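Local coordinates for acetoin utilization protein (Exiguobacterium sibiricum, PDB 2Q04) that probably transfers an acetyl group as a member of the GNAT acetyltransferase family, with a role linked by name to acetoin utilization, at residues Lys154-Glu157 / Lys158-Asn161. Residues are numbered along the deposited sequence; the frame is centred on the assembly and turned at random.
Sequences KIME and KMMN
Met156 and Met160 sit one turn apart on helix 149-162, and their side chains cross at a slant. Met156, Met159 and Met160 are all selenomethionines. SE of Met156 rests on CG of Met160 at 3.8 Å. The Met156 chain leaves with CG anti to the backbone N (chi1 178°), then bends at chi2 and chi3, which brings its selenium to the next turn. The methyl CE of Met159 comes to 4.4 Å from CG of Met156, a looser apolar touch. Met156 and Met160 are buried and face the sheet: both lie on Glu135 of strand 130-135, and Met160 also meets Leu98 and Ile101 of strand 95-103.

On another side of the helix, the amide of Asn161 leans over O of Glu157, with CG 3.1 Å from that oxygen. That oxygen is bonded by the backbone N of Asn161 at 2.9 Å. The side-chain ND2 instead bonds O of Leu165, beyond the helix end. Glu157 extends its carboxylate away, and OE1 forms a salt bridge with Arg153. Lys158 lays its CG 3.3 Å from O of Lys154.

Bent selenoether chains thus pack Met156 and Met160 against the sheet, while Glu157 and Asn161 border it at Met184 with their polar ends paired to Arg153 and Leu165.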
# COMPACT_ATOMS: atom_id res chain seq x y z
N LYS A 154 -7.81 13.98 -2.66
CA LYS A 154 -8.61 13.65 -3.83
C LYS A 154 -7.80 12.88 -4.87
O LYS A 154 -8.27 11.87 -5.40
CB LYS A 154 -9.20 14.93 -4.42
CG LYS A 154 -10.26 15.61 -3.50
CD LYS A 154 -10.43 17.11 -3.80
CE LYS A 154 -11.25 17.81 -2.72
NZ LYS A 154 -11.28 19.29 -2.87
N ILE A 155 -6.56 13.31 -5.09
CA ILE A 155 -5.66 12.65 -6.04
C ILE A 155 -5.24 11.28 -5.54
O ILE A 155 -5.25 10.31 -6.28
CB ILE A 155 -4.41 13.53 -6.31
CG1 ILE A 155 -4.82 14.82 -7.03
CG2 ILE A 155 -3.39 12.77 -7.13
CD1 ILE A 155 -3.81 15.93 -6.93
N MSE A 156 -4.86 11.20 -4.28
CA MSE A 156 -4.42 9.96 -3.70
C MSE A 156 -5.54 8.93 -3.69
O MSE A 156 -5.30 7.73 -3.85
CB MSE A 156 -3.89 10.19 -2.29
CG MSE A 156 -3.46 8.94 -1.57
SE MSE A 156 -4.95 8.00 -0.72
CE MSE A 156 -5.56 9.43 0.53
N GLU A 157 -6.78 9.39 -3.49
CA GLU A 157 -7.91 8.46 -3.40
C GLU A 157 -8.23 7.87 -4.76
O GLU A 157 -8.46 6.68 -4.88
CB GLU A 157 -9.16 9.13 -2.79
CG GLU A 157 -10.24 8.13 -2.33
CD GLU A 157 -11.54 8.82 -1.84
OE1 GLU A 157 -11.47 9.98 -1.40
OE2 GLU A 157 -12.62 8.18 -1.90
N LYS A 158 -8.19 8.71 -5.80
CA LYS A 158 -8.43 8.25 -7.15
C LYS A 158 -7.32 7.30 -7.63
O LYS A 158 -7.58 6.37 -8.40
CB LYS A 158 -8.62 9.46 -8.08
CG LYS A 158 -9.93 10.24 -7.75
CD LYS A 158 -10.03 11.59 -8.48
CE LYS A 158 -10.65 11.46 -9.87
NZ LYS A 158 -11.14 12.79 -10.39
N MSE A 159 -6.10 7.49 -7.11
CA MSE A 159 -5.02 6.57 -7.39
C MSE A 159 -5.34 5.22 -6.82
O MSE A 159 -5.23 4.21 -7.49
CB MSE A 159 -3.72 7.06 -6.78
CG MSE A 159 -2.57 6.14 -7.04
SE MSE A 159 -1.01 6.59 -6.10
CE MSE A 159 -1.56 6.13 -4.38
N MSE A 160 -5.72 5.21 -5.53
CA MSE A 160 -6.08 3.97 -4.83
C MSE A 160 -7.29 3.28 -5.50
O MSE A 160 -7.35 2.06 -5.57
CB MSE A 160 -6.40 4.28 -3.37
CG MSE A 160 -5.18 4.68 -2.53
SE MSE A 160 -3.84 3.23 -2.38
CE MSE A 160 -2.62 4.05 -0.96
N ASN A 161 -8.22 4.07 -6.00
CA ASN A 161 -9.39 3.54 -6.70
C ASN A 161 -8.98 2.71 -7.91
O ASN A 161 -9.56 1.69 -8.17
CB ASN A 161 -10.33 4.67 -7.13
CG ASN A 161 -11.06 5.35 -5.93
OD1 ASN A 161 -11.58 6.45 -6.05
ND2 ASN A 161 -11.10 4.66 -4.80